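Local coordinates for probable transcriptional regulator (Pseudomonas aeruginosa, PDB 2ESN), which probably regulates transcription as a LysR-type factor, binding DNA through a winged helix-turn-helix domain and probably sensing a small-molecule effector through its substrate-binding domain, at residues H24-T29 and Q60-Q65; T102-A107 and G149-A154; D172-R177 and P276-R281; R184-L189 and S245-L250. All coordinates share one frame; numbering follows the deposited sequence.

Contact 1 of 4, residues H24-T29 and Q60-Q65; sequences HRNVGT and QGNRMQ
Arg25 and Met64 meet backbone to backbone: Met64 N donates to Arg25 O at 2.7 Å, with an N-H...O angle of 163°, and approaches from above the carbonyl plane. Arg25 has positive phi at the end of helix 15-24, a turn that leaves its carbonyl facing strand 63-66. The next residue, Asn26, is the N-cap of helix 27-34. Its CG lies anti to the backbone N (chi1 172°), which brings OD1 back over the first turn, where it accepts from Thr29 N at 2.9 Å in the carbonyl plane and also from Thr29 OG1. The other end of the amide, ND2, makes a weak bond of 3.3 Å to Asn62 O. That carbonyl also accepts a hydrogen bond from water 2, which in turn accepts from Val27 N, so the N-terminal amide of the helix is satisfied through solvent. On the far side of the Arg25-Met64 bond, water 1 accepts from Arg25 NH1 and Arg63 NE and donates to Met64 O. Arg25 NE donates to Tyr22 O, and its guanidinium also makes a cation-pi contact with Tyr22. Apolar contact is slight here, Val27 CG1 crossing Met64 CG at 4.1 Å; the Met64 side chain continues toward Leu21 and Leu45. The segment 60-65 includes the type II' turn Gln60-Arg63 of the two-stranded wing, whose return strand is thus docked on the junction before helix 27-34, probably the first helix of the helix-turn-helix motif. With NH1 of Arg25 and NH1 of Arg63 4.8 Å apart, the water they share, held by Met64 O, probably eases the repulsion between the two cations.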
loop_
_atom_site.group_PDB
_atom_site.type_symbol
_atom_site.label_atom_id
_atom_site.label_comp_id
_atom_site.label_asym_id
_atom_site.label_seq_id
_atom_site.Cartn_x
_atom_site.Cartn_y
_atom_site.Cartn_z
ATOM N N HIS C 24 -39.847 -12.836 3.186
ATOM C CA HIS C 24 -41.119 -13.024 3.880
ATOM C C HIS C 24 -41.863 -14.220 3.379
ATOM O O HIS C 24 -42.561 -14.812 4.148
ATOM C CB HIS C 24 -42.021 -11.798 3.782
ATOM C CG HIS C 24 -41.491 -10.623 4.535
ATOM N ND1 HIS C 24 -41.673 -10.475 5.894
ATOM C CD2 HIS C 24 -40.717 -9.577 4.138
ATOM C CE1 HIS C 24 -41.080 -9.356 6.289
ATOM N NE2 HIS C 24 -40.503 -8.787 5.242
ATOM N N ARG C 25 -41.700 -14.567 2.091
ATOM C CA ARG C 25 -42.473 -15.617 1.399
ATOM C C ARG C 25 -44.001 -15.491 1.502
ATOM O O ARG C 25 -44.729 -16.460 1.351
ATOM C CB ARG C 25 -41.958 -17.036 1.747
ATOM C CG ARG C 25 -40.836 -17.524 0.755
ATOM C CD ARG C 25 -39.580 -17.393 1.434
ATOM N NE ARG C 25 -38.328 -17.757 0.752
ATOM C CZ ARG C 25 -37.911 -18.979 0.424
ATOM N NH1 ARG C 25 -38.701 -20.035 0.486
ATOM N NH2 ARG C 25 -36.682 -19.136 -0.021
ATOM N N ASN C 26 -44.457 -14.268 1.703
ATOM C CA ASN C 26 -45.842 -13.934 1.904
ATOM C C ASN C 26 -46.011 -12.480 1.432
ATOM O O ASN C 26 -45.224 -11.603 1.822
ATOM C CB ASN C 26 -46.160 -14.075 3.416
ATOM C CG ASN C 26 -47.525 -13.561 3.765
ATOM O OD1 ASN C 26 -47.650 -12.443 4.167
ATOM N ND2 ASN C 26 -48.553 -14.355 3.538
ATOM N N VAL C 27 -47.008 -12.228 0.588
ATOM C CA VAL C 27 -47.189 -10.896 0.014
ATOM C C VAL C 27 -47.684 -9.862 0.987
ATOM O O VAL C 27 -47.324 -8.693 0.875
ATOM C CB VAL C 27 -48.046 -10.850 -1.343
ATOM C CG1 VAL C 27 -47.407 -11.730 -2.417
ATOM C CG2 VAL C 27 -49.482 -11.244 -1.129
ATOM N N GLY C 28 -48.506 -10.267 1.952
ATOM C CA GLY C 28 -48.967 -9.296 2.937
ATOM C C GLY C 28 -47.878 -8.745 3.812
ATOM O O GLY C 28 -47.770 -7.525 3.995
ATOM N N THR C 29 -47.034 -9.593 4.349
ATOM C CA THR C 29 -45.914 -9.003 5.103
ATOM C C THR C 29 -44.790 -8.338 4.301
ATOM O O THR C 29 -44.076 -7.473 4.821
ATOM C CB THR C 29 -45.316 -9.952 6.080
ATOM O OG1 THR C 29 -45.041 -11.208 5.429
ATOM C CG2 THR C 29 -46.346 -10.145 7.296
ATOM N N GLN C 60 -48.857 -21.052 -2.940
ATOM C CA GLN C 60 -49.544 -22.177 -2.261
ATOM C C GLN C 60 -50.225 -21.604 -1.030
ATOM O O GLN C 60 -49.563 -21.458 0.022
ATOM C CB GLN C 60 -48.542 -23.102 -1.636
ATOM C CG GLN C 60 -47.797 -24.036 -2.473
ATOM C CD GLN C 60 -46.843 -24.781 -1.564
ATOM O OE1 GLN C 60 -47.285 -25.617 -0.754
ATOM N NE2 GLN C 60 -45.531 -24.438 -1.626
ATOM N N GLY C 61 -51.493 -21.253 -1.145
ATOM C CA GLY C 61 -52.162 -20.659 -0.029
ATOM C C GLY C 61 -51.761 -19.218 0.026
ATOM O O GLY C 61 -52.062 -18.473 -0.905
ATOM N N ASN C 62 -51.108 -18.814 1.113
ATOM C CA ASN C 62 -50.462 -17.533 1.120
ATOM C C ASN C 62 -48.966 -17.724 1.088
ATOM O O ASN C 62 -48.241 -16.786 1.262
ATOM C CB ASN C 62 -50.904 -16.676 2.328
ATOM C CG ASN C 62 -50.465 -17.266 3.657
ATOM O OD1 ASN C 62 -49.455 -17.968 3.743
ATOM N ND2 ASN C 62 -51.232 -16.982 4.706
ATOM N N ARG C 63 -48.499 -18.957 0.902
ATOM C CA ARG C 63 -47.076 -19.198 0.916
ATOM C C ARG C 63 -46.486 -19.000 -0.523
ATOM O O ARG C 63 -46.945 -19.604 -1.456
ATOM C CB ARG C 63 -46.791 -20.606 1.439
ATOM C CG ARG C 63 -45.588 -21.253 0.890
ATOM C CD ARG C 63 -44.882 -22.135 1.895
ATOM N NE ARG C 63 -43.703 -21.383 2.322
ATOM C CZ ARG C 63 -43.417 -20.953 3.552
ATOM N NH1 ARG C 63 -42.314 -20.233 3.703
ATOM N NH2 ARG C 63 -44.195 -21.248 4.608
ATOM N N MET C 64 -45.478 -18.136 -0.659
ATOM C CA MET C 64 -44.883 -17.852 -1.965
ATOM C C MET C 64 -43.576 -18.595 -2.097
ATOM O O MET C 64 -42.601 -18.287 -1.417
ATOM C CB MET C 64 -44.765 -16.328 -2.189
ATOM C CG MET C 64 -46.149 -15.621 -2.144
ATOM S SD MET C 64 -47.295 -15.871 -3.421
ATOM C CE MET C 64 -46.356 -15.065 -4.722
ATOM N N GLN C 65 -43.580 -19.589 -2.958
ATOM C CA GLN C 65 -42.454 -20.454 -3.132
ATOM C C GLN C 65 -41.632 -20.035 -4.365
ATOM O O GLN C 65 -42.171 -20.025 -5.480
ATOM C CB GLN C 65 -42.959 -21.879 -3.331
ATOM C CG GLN C 65 -41.847 -22.910 -3.361
ATOM C CD GLN C 65 -40.987 -22.954 -2.055
ATOM O OE1 GLN C 65 -41.498 -22.734 -0.916
ATOM N NE2 GLN C 65 -39.678 -23.245 -2.225
HETATM O O HOH W 1 -41.657 -20.627 0.432
HETATM O O HOH W 2 -48.906 -14.373 0.274
#

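Contact 2 of 4, residues T102-A107 and G149-A154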
loop_
_atom_site.group_PDB
_atom_site.type_symbol
_atom_site.label_atom_id
_atom_site.label_comp_id
_atom_site.label_asym_id
_atom_site.label_seq_id
_atom_site.Cartn_x
_atom_site.Cartn_y
_atom_site.Cartn_z
ATOM N N THR C 102 -20.831 1.741 14.951
ATOM C CA THR C 102 -19.526 1.451 15.526
ATOM C C THR C 102 -18.735 2.713 15.263
ATOM O O THR C 102 -18.669 3.177 14.131
ATOM C CB THR C 102 -18.907 0.226 14.858
ATOM O OG1 THR C 102 -19.783 -0.881 15.048
ATOM C CG2 THR C 102 -17.527 -0.183 15.433
ATOM N N PHE C 103 -18.250 3.334 16.345
ATOM C CA PHE C 103 -17.248 4.374 16.312
ATOM C C PHE C 103 -15.840 3.777 16.353
ATOM O O PHE C 103 -15.564 2.871 17.163
ATOM C CB PHE C 103 -17.475 5.378 17.446
ATOM C CG PHE C 103 -18.748 6.141 17.300
ATOM C CD1 PHE C 103 -19.966 5.588 17.722
ATOM C CD2 PHE C 103 -18.739 7.387 16.709
ATOM C CE1 PHE C 103 -21.170 6.244 17.548
ATOM C CE2 PHE C 103 -19.899 8.084 16.540
ATOM C CZ PHE C 103 -21.132 7.545 16.996
ATOM N N VAL C 104 -14.976 4.257 15.455
ATOM C CA VAL C 104 -13.604 3.707 15.310
ATOM C C VAL C 104 -12.636 4.775 15.784
ATOM O O VAL C 104 -12.684 5.901 15.309
ATOM C CB VAL C 104 -13.250 3.254 13.863
ATOM C CG1 VAL C 104 -11.767 2.686 13.769
ATOM C CG2 VAL C 104 -14.267 2.227 13.343
ATOM N N PHE C 105 -11.851 4.440 16.810
ATOM C CA PHE C 105 -10.898 5.380 17.366
ATOM C C PHE C 105 -9.498 4.798 17.189
ATOM O O PHE C 105 -9.320 3.597 17.287
ATOM C CB PHE C 105 -11.104 5.586 18.899
ATOM C CG PHE C 105 -12.324 6.375 19.290
ATOM C CD1 PHE C 105 -12.182 7.628 19.834
ATOM C CD2 PHE C 105 -13.596 5.818 19.215
ATOM C CE1 PHE C 105 -13.314 8.380 20.265
ATOM C CE2 PHE C 105 -14.747 6.536 19.698
ATOM C CZ PHE C 105 -14.579 7.833 20.190
ATOM N N ALA C 106 -8.535 5.685 16.938
ATOM C CA ALA C 106 -7.116 5.392 16.864
ATOM C C ALA C 106 -6.689 5.740 18.228
ATOM O O ALA C 106 -7.078 6.776 18.763
ATOM C CB ALA C 106 -6.421 6.339 15.913
ATOM N N ALA C 107 -5.895 4.879 18.836
ATOM C CA ALA C 107 -5.743 5.021 20.315
ATOM C C ALA C 107 -4.471 4.384 20.760
ATOM O O ALA C 107 -3.806 3.698 19.939
ATOM C CB ALA C 107 -6.919 4.352 21.021
ATOM N N GLY C 149 -12.751 8.728 6.660
ATOM C CA GLY C 149 -13.651 8.193 7.683
ATOM C C GLY C 149 -13.504 6.690 7.894
ATOM O O GLY C 149 -14.442 6.034 8.367
ATOM N N ARG C 150 -12.334 6.145 7.557
ATOM C CA ARG C 150 -11.950 4.773 7.992
ATOM C C ARG C 150 -11.784 4.763 9.527
ATOM O O ARG C 150 -11.960 3.728 10.168
ATOM C CB ARG C 150 -10.619 4.352 7.367
ATOM C CG ARG C 150 -10.496 2.896 6.809
ATOM C CD ARG C 150 -9.073 2.732 6.198
ATOM N NE ARG C 150 -8.526 4.073 5.929
ATOM C CZ ARG C 150 -8.003 4.517 4.777
ATOM N NH1 ARG C 150 -7.587 5.788 4.688
ATOM N NH2 ARG C 150 -7.869 3.692 3.731
ATOM N N ILE C 151 -11.436 5.927 10.070
ATOM C CA ILE C 151 -11.325 6.178 11.492
ATOM C C ILE C 151 -12.145 7.457 11.733
ATOM O O ILE C 151 -11.951 8.473 11.051
ATOM C CB ILE C 151 -9.831 6.417 11.873
ATOM C CG1 ILE C 151 -9.064 5.103 11.978
ATOM C CG2 ILE C 151 -9.668 7.185 13.133
ATOM C CD1 ILE C 151 -7.502 5.285 11.885
ATOM N N ASP C 152 -13.051 7.389 12.699
ATOM C CA ASP C 152 -13.874 8.519 13.103
ATOM C C ASP C 152 -13.036 9.515 13.878
ATOM O O ASP C 152 -13.120 10.698 13.643
ATOM C CB ASP C 152 -15.096 8.018 13.936
ATOM C CG ASP C 152 -16.029 7.090 13.131
ATOM O OD1 ASP C 152 -16.723 7.574 12.244
ATOM O OD2 ASP C 152 -16.076 5.867 13.346
ATOM N N PHE C 153 -12.208 9.021 14.798
ATOM C CA PHE C 153 -11.514 9.880 15.743
ATOM C C PHE C 153 -10.128 9.337 16.120
ATOM O O PHE C 153 -9.869 8.166 15.992
ATOM C CB PHE C 153 -12.299 9.958 17.069
ATOM C CG PHE C 153 -13.648 10.588 16.971
ATOM C CD1 PHE C 153 -14.784 9.790 16.942
ATOM C CD2 PHE C 153 -13.788 11.960 16.969
ATOM C CE1 PHE C 153 -16.066 10.364 16.893
ATOM C CE2 PHE C 153 -15.063 12.558 16.856
ATOM C CZ PHE C 153 -16.200 11.775 16.852
ATOM N N ALA C 154 -9.285 10.198 16.669
ATOM C CA ALA C 154 -7.991 9.770 17.171
ATOM C C ALA C 154 -7.823 10.370 18.533
ATOM O O ALA C 154 -8.397 11.417 18.826
ATOM C CB ALA C 154 -6.865 10.185 16.221
#
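Val104 bonds to 149-154 through both its N and its O. The N donates to the carboxylate of Asp152, reaching the anti lone pair of OD2 at 2.9 Å, while the O accepts from Phe153 N at 3.2 Å and, weakly, from Asp152 N. Ala106 N then donates to Phe153 O at 3.0 Å. Asp152 CG lies anti to the carbonyl carbon (chi1 -62°), which carries the carboxylate across to Val104 N; the other oxygen, OD1, is held by His294 and Arg101. Phe105-Phe153 and Ala106-Ala154 are parallel bridges, as expected of neighbouring strands in the alpha/beta sheet of a periplasmic-binding-protein-like domain; strand 153-157 enters just after the Schellman motif at Gly149 closes helix 143-148. Aromatic contacts follow. The Phe105 and Phe153 rings form an offset pair with little overlap, planes 26° apart and centroids 5.2 Å apart; Phe153 CD1 lies over the rim of the Phe105 face. Phe103 CD2 approaches Phe153 CE1 at 4.0 Å, near the plane of the Phe153 ring, and Met297 of helix 293-303 touches all three phenylalanines. On the opposite face of the sheet from Phe105 and Phe153, Ala106 CB meets Ala154 CB at 3.9 Å. Separately, Val104 crosses Ile151 at about a right angle, CG1 against CG1.

Contact 3 of 4, residues D172-R177 and P276-R281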
loop_
_atom_site.group_PDB
_atom_site.type_symbol
_atom_site.label_atom_id
_atom_site.label_comp_id
_atom_site.label_asym_id
_atom_site.label_seq_id
_atom_site.Cartn_x
_atom_site.Cartn_y
_atom_site.Cartn_z
ATOM N N ASP C 172 -10.422 19.051 23.824
ATOM C CA ASP C 172 -9.799 18.571 25.059
ATOM C C ASP C 172 -10.752 17.788 25.927
ATOM O O ASP C 172 -11.927 18.185 26.082
ATOM C CB ASP C 172 -9.207 19.745 25.804
ATOM C CG ASP C 172 -8.178 20.466 24.975
ATOM O OD1 ASP C 172 -7.544 19.838 24.088
ATOM O OD2 ASP C 172 -8.020 21.674 25.199
ATOM N N TRP C 173 -10.280 16.666 26.469
ATOM C CA TRP C 173 -11.132 15.900 27.421
ATOM C C TRP C 173 -10.590 15.527 28.827
ATOM O O TRP C 173 -11.363 15.093 29.704
ATOM C CB TRP C 173 -11.811 14.715 26.719
ATOM C CG TRP C 173 -10.863 13.737 26.102
ATOM C CD1 TRP C 173 -10.266 13.860 24.890
ATOM C CD2 TRP C 173 -10.396 12.478 26.669
ATOM N NE1 TRP C 173 -9.450 12.769 24.668
ATOM C CE2 TRP C 173 -9.538 11.896 25.727
ATOM C CE3 TRP C 173 -10.622 11.807 27.889
ATOM C CZ2 TRP C 173 -8.884 10.631 25.948
ATOM C CZ3 TRP C 173 -9.993 10.570 28.119
ATOM C CH2 TRP C 173 -9.116 9.997 27.150
ATOM N N PHE C 174 -9.292 15.705 29.045
ATOM C CA PHE C 174 -8.672 15.356 30.325
ATOM C C PHE C 174 -7.332 16.049 30.502
ATOM O O PHE C 174 -6.405 15.832 29.696
ATOM C CB PHE C 174 -8.421 13.847 30.382
ATOM C CG PHE C 174 -7.942 13.354 31.730
ATOM C CD1 PHE C 174 -8.633 13.682 32.903
ATOM C CD2 PHE C 174 -6.821 12.542 31.823
ATOM C CE1 PHE C 174 -8.185 13.212 34.168
ATOM C CE2 PHE C 174 -6.386 12.057 33.047
ATOM C CZ PHE C 174 -7.062 12.390 34.245
ATOM N N ALA C 175 -7.224 16.876 31.535
ATOM C CA ALA C 175 -5.903 17.442 31.932
ATOM C C ALA C 175 -5.294 16.573 33.055
ATOM O O ALA C 175 -5.985 16.229 33.978
ATOM C CB ALA C 175 -6.056 18.952 32.400
ATOM N N ASP C 176 -4.038 16.195 32.945
ATOM C CA ASP C 176 -3.346 15.423 34.003
ATOM C C ASP C 176 -1.847 15.820 34.014
ATOM O O ASP C 176 -1.403 16.639 33.205
ATOM C CB ASP C 176 -3.511 13.901 33.731
ATOM C CG ASP C 176 -3.126 12.973 34.922
ATOM O OD1 ASP C 176 -3.337 13.262 36.137
ATOM O OD2 ASP C 176 -2.696 11.865 34.585
ATOM N N ARG C 177 -1.073 15.227 34.914
ATOM C CA ARG C 177 0.369 15.423 34.917
ATOM C C ARG C 177 1.133 14.088 34.937
ATOM O O ARG C 177 0.545 13.006 35.194
ATOM C CB ARG C 177 0.743 16.295 36.117
ATOM C CG ARG C 177 0.225 15.763 37.471
ATOM C CD ARG C 177 0.552 16.762 38.593
ATOM N NE ARG C 177 0.685 16.083 39.899
ATOM C CZ ARG C 177 -0.320 15.852 40.755
ATOM N NH1 ARG C 177 -1.581 16.223 40.485
ATOM N NH2 ARG C 177 -0.060 15.209 41.890
ATOM N N PRO C 276 5.494 20.090 31.611
ATOM C CA PRO C 276 4.104 20.564 31.410
ATOM C C PRO C 276 3.014 19.494 31.664
ATOM O O PRO C 276 3.226 18.319 31.338
ATOM C CB PRO C 276 4.062 20.990 29.933
ATOM C CG PRO C 276 5.488 20.901 29.376
ATOM C CD PRO C 276 6.402 20.436 30.487
ATOM N N PRO C 277 1.859 19.916 32.219
ATOM C CA PRO C 277 0.680 19.107 32.346
ATOM C C PRO C 277 0.390 18.704 30.936
ATOM O O PRO C 277 0.798 19.396 30.003
ATOM C CB PRO C 277 -0.403 20.097 32.828
ATOM C CG PRO C 277 0.404 21.169 33.590
ATOM C CD PRO C 277 1.643 21.297 32.712
ATOM N N TYR C 278 -0.234 17.554 30.764
ATOM C CA TYR C 278 -0.706 17.171 29.448
ATOM C C TYR C 278 -2.214 17.319 29.414
ATOM O O TYR C 278 -2.916 17.327 30.463
ATOM C CB TYR C 278 -0.243 15.754 29.075
ATOM C CG TYR C 278 -0.860 14.655 29.908
ATOM C CD1 TYR C 278 -0.257 14.220 31.101
ATOM C CD2 TYR C 278 -2.056 14.039 29.506
ATOM C CE1 TYR C 278 -0.833 13.171 31.864
ATOM C CE2 TYR C 278 -2.639 13.003 30.252
ATOM C CZ TYR C 278 -2.041 12.576 31.450
ATOM O OH TYR C 278 -2.643 11.562 32.190
ATOM N N VAL C 279 -2.723 17.477 28.208
ATOM C CA VAL C 279 -4.145 17.553 28.009
ATOM C C VAL C 279 -4.443 16.553 26.925
ATOM O O VAL C 279 -3.877 16.681 25.821
ATOM C CB VAL C 279 -4.596 19.000 27.602
ATOM C CG1 VAL C 279 -6.091 19.048 27.359
ATOM C CG2 VAL C 279 -4.239 19.968 28.717
ATOM N N LEU C 280 -5.258 15.537 27.249
ATOM C CA LEU C 280 -5.608 14.485 26.267
ATOM C C LEU C 280 -6.710 15.040 25.371
ATOM O O LEU C 280 -7.554 15.787 25.833
ATOM C CB LEU C 280 -6.109 13.193 26.936
ATOM C CG LEU C 280 -5.117 12.369 27.775
ATOM C CD1 LEU C 280 -5.774 11.051 28.150
ATOM C CD2 LEU C 280 -3.823 12.082 27.004
ATOM N N ARG C 281 -6.695 14.691 24.104
ATOM C CA ARG C 281 -7.662 15.276 23.208
ATOM C C ARG C 281 -8.229 14.327 22.210
ATOM O O ARG C 281 -7.754 13.216 21.992
ATOM C CB ARG C 281 -7.147 16.572 22.536
ATOM C CG ARG C 281 -5.719 16.554 22.189
ATOM C CD ARG C 281 -5.108 17.913 22.431
ATOM N NE ARG C 281 -5.784 18.935 21.667
ATOM C CZ ARG C 281 -5.554 20.238 21.782
ATOM N NH1 ARG C 281 -4.641 20.676 22.663
ATOM N NH2 ARG C 281 -6.224 21.093 21.009
#
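Strands 172-176 and 278-281 run antiparallel at 156°, their axes 4.6 Å apart, and a beta bulge between Asp172 and Phe174 shifts the register by one residue. Four backbone bonds join them, Trp173 N to Leu280 O being almost straight at 177°. Trp173, the extra residue of the bulge, has CG wedged between its backbone N and carbonyl carbon (chi1 59°), and this turns the indole across Leu280: Leu280 CB stands over the six-membered ring, 4.1 Å from its centroid, while CD1 touches CH2. Phe174 lies alongside Leu280 on the same face of the sheet, its ring edge meeting CD1. Further along, a bond from Tyr278 OH to Asp176 OD2 is modelled at an improbably short 2.4 Å, so its exact length is doubtful; one face of the tyrosine ring rests against Asp176 CA. OD2 also accepts from His255 N, and the Tyr278 hydroxyl is bonded to Tyr110 OH. On the Ala175 and Val279 face, Asp172 OD1 sits 3.0 Å above the plane of the Arg281 guanidinium, a charge-only salt bridge; Arg281 NH1 has its second partner in Asp158. The pair is consistent with the crossover strands joining the subdomains of LysR effector-binding domains, a periplasmic-binding-protein fold.

Contact 4 of 4, residues R184-L189 and S245-L250; sequences RDHPRL and STDFLL
A type I turn, His186-Leu189, in the loop after strand 168-183 folds onto the residues leading into strand 249-253, at the distal end of the effector-binding domain. The contact centres on His186, whose CG is anti to the backbone N (chi1 -175°), a setting that swings the ring toward Asp247. NE2 donates to Asp247 O at 2.7 Å, with an N-H...O angle of 142° and the oxygen near the ring plane; ND1 accepts from Arg188 N at 3.1 Å, again close to the plane. Both ring nitrogens are therefore engaged, and their opposed roles fix the ring's rotation. Pro187 CD sits over the rim of one imidazole face and reaches Asp247 OD1 at 3.2 Å. Arg188 crosses Asp247 at about a right angle, its NH2 3.6 Å from OD2 in a loose salt bridge, while NE pairs with Glu201. Leu249 CD2 meets Leu189 CD1 at 4.3 Å and also lies obliquely by the imidazole. Before the strand, Thr246 OG1 accepts from Phe248 N in an ST turn, and Asp247 N donates to Gln124 of the second subunit. Donating from NE2 while accepting at ND1 is consistent with a neutral imidazole, protonated on NE2.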
loop_
_atom_site.group_PDB
_atom_site.type_symbol
_atom_site.label_atom_id
_atom_site.label_comp_id
_atom_site.label_asym_id
_atom_site.label_seq_id
_atom_site.Cartn_x
_atom_site.Cartn_y
_atom_site.Cartn_z
ATOM N N ARG C 184 7.839 0.182 45.148
ATOM C CA ARG C 184 7.564 0.763 46.440
ATOM C C ARG C 184 8.801 0.762 47.354
ATOM O O ARG C 184 9.084 1.747 48.033
ATOM C CB ARG C 184 6.457 -0.029 47.151
ATOM C CG ARG C 184 5.998 0.757 48.430
ATOM C CD ARG C 184 4.697 0.219 49.006
ATOM N NE ARG C 184 3.603 0.730 48.179
ATOM C CZ ARG C 184 2.717 0.012 47.491
ATOM N NH1 ARG C 184 2.709 -1.338 47.552
ATOM N NH2 ARG C 184 1.829 0.687 46.753
ATOM N N ASP C 185 9.504 -0.345 47.378
ATOM C CA ASP C 185 10.797 -0.421 48.121
ATOM C C ASP C 185 12.027 -0.427 47.185
ATOM O O ASP C 185 12.620 -1.448 46.963
ATOM C CB ASP C 185 10.819 -1.679 48.965
ATOM C CG ASP C 185 9.694 -1.673 50.021
ATOM O OD1 ASP C 185 9.301 -0.617 50.561
ATOM O OD2 ASP C 185 9.165 -2.725 50.262
ATOM N N HIS C 186 12.369 0.729 46.628
ATOM C CA HIS C 186 13.475 0.800 45.677
ATOM C C HIS C 186 14.761 0.885 46.537
ATOM O O HIS C 186 14.777 1.636 47.516
ATOM C CB HIS C 186 13.291 2.062 44.841
ATOM C CG HIS C 186 14.291 2.207 43.722
ATOM N ND1 HIS C 186 15.609 2.566 43.927
ATOM C CD2 HIS C 186 14.148 2.047 42.388
ATOM C CE1 HIS C 186 16.247 2.564 42.763
ATOM N NE2 HIS C 186 15.376 2.280 41.810
ATOM N N PRO C 187 15.848 0.151 46.165
ATOM C CA PRO C 187 16.999 0.147 47.099
ATOM C C PRO C 187 17.631 1.506 47.352
ATOM O O PRO C 187 18.302 1.649 48.368
ATOM C CB PRO C 187 17.988 -0.876 46.499
ATOM C CG PRO C 187 17.614 -0.981 44.994
ATOM C CD PRO C 187 16.082 -0.669 44.958
ATOM N N ARG C 188 17.369 2.509 46.505
ATOM C CA ARG C 188 18.119 3.753 46.580
ATOM C C ARG C 188 17.234 4.969 46.720
ATOM O O ARG C 188 17.723 6.086 46.697
ATOM C CB ARG C 188 19.062 3.901 45.380
ATOM C CG ARG C 188 20.260 2.971 45.347
ATOM C CD ARG C 188 21.035 2.881 43.972
ATOM N NE ARG C 188 20.204 2.358 42.860
ATOM C CZ ARG C 188 20.090 1.069 42.560
ATOM N NH1 ARG C 188 20.720 0.139 43.285
ATOM N NH2 ARG C 188 19.334 0.688 41.544
ATOM N N LEU C 189 15.925 4.788 46.905
ATOM C CA LEU C 189 15.085 5.926 47.108
ATOM C C LEU C 189 14.650 5.960 48.527
ATOM O O LEU C 189 13.836 5.137 48.953
ATOM C CB LEU C 189 13.880 5.920 46.175
ATOM C CG LEU C 189 14.106 5.872 44.661
ATOM C CD1 LEU C 189 12.791 6.004 43.946
ATOM C CD2 LEU C 189 15.104 6.955 44.184
ATOM N N SER C 245 8.583 -4.428 39.426
ATOM C CA SER C 245 9.471 -5.587 39.550
ATOM C C SER C 245 10.962 -5.289 39.298
ATOM O O SER C 245 11.742 -6.206 39.311
ATOM C CB SER C 245 9.041 -6.765 38.664
ATOM O OG SER C 245 7.874 -7.383 39.225
ATOM N N THR C 246 11.359 -4.028 39.195
ATOM C CA THR C 246 12.754 -3.717 38.977
ATOM C C THR C 246 13.146 -2.440 39.656
ATOM O O THR C 246 12.294 -1.729 40.295
ATOM C CB THR C 246 13.027 -3.504 37.458
ATOM O OG1 THR C 246 12.210 -2.409 37.052
ATOM C CG2 THR C 246 12.692 -4.742 36.617
ATOM N N ASP C 247 14.433 -2.086 39.468
ATOM C CA ASP C 247 14.885 -0.828 40.006
ATOM C C ASP C 247 14.670 0.284 39.003
ATOM O O ASP C 247 15.020 1.456 39.279
ATOM C CB ASP C 247 16.358 -0.886 40.475
ATOM C CG ASP C 247 16.553 -1.949 41.561
ATOM O OD1 ASP C 247 15.548 -2.298 42.223
ATOM O OD2 ASP C 247 17.663 -2.467 41.721
ATOM N N PHE C 248 14.025 -0.054 37.888
ATOM C CA PHE C 248 13.844 0.972 36.859
ATOM C C PHE C 248 12.864 2.023 37.242
ATOM O O PHE C 248 11.831 1.723 37.847
ATOM C CB PHE C 248 13.444 0.363 35.525
ATOM C CG PHE C 248 14.359 -0.743 35.044
ATOM C CD1 PHE C 248 13.894 -1.643 34.128
ATOM C CD2 PHE C 248 15.684 -0.850 35.456
ATOM C CE1 PHE C 248 14.689 -2.664 33.620
ATOM C CE2 PHE C 248 16.528 -1.893 34.961
ATOM C CZ PHE C 248 16.035 -2.783 34.036
ATOM N N LEU C 249 13.120 3.255 36.799
ATOM C CA LEU C 249 12.185 4.315 36.980
ATOM C C LEU C 249 11.327 4.523 35.709
ATOM O O LEU C 249 11.793 4.252 34.588
ATOM C CB LEU C 249 12.952 5.581 37.333
ATOM C CG LEU C 249 13.826 5.507 38.619
ATOM C CD1 LEU C 249 14.377 6.882 38.932
ATOM C CD2 LEU C 249 12.970 5.035 39.796
ATOM N N LEU C 250 10.093 5.006 35.883
ATOM C CA LEU C 250 9.201 5.223 34.779
ATOM C C LEU C 250 8.564 6.570 35.001
ATOM O O LEU C 250 8.122 6.860 36.101
ATOM C CB LEU C 250 8.127 4.113 34.693
ATOM C CG LEU C 250 6.880 4.401 33.807
ATOM C CD1 LEU C 250 7.246 4.337 32.296
ATOM C CD2 LEU C 250 5.745 3.397 34.102
#

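Overall arrangement
The four contacts follow the chain's elongated layout. Contact 1 lies in the DNA-binding domain, its nearest atoms about 24 Å from those of contact 2 and its centre 74 Å from that of contact 4. Contacts 2, 3 and 4 all reach the sheet system of the effector-binding domain. Contacts 2 and 3 are 20 Å apart by centres and about 4 Å by nearest atoms, linked by the neighbouring strands 153-157 and 278-285. Contact 4, 27 Å from contact 3 by centres, is nested within the loop contact 3 closes; strands 168-183 and 249-253 join them. Contact 3 thus lies between the other two, consistent with a hinge between the two subdomains, where the effector pocket of relatives lies, and contact 4 borders a second subunit.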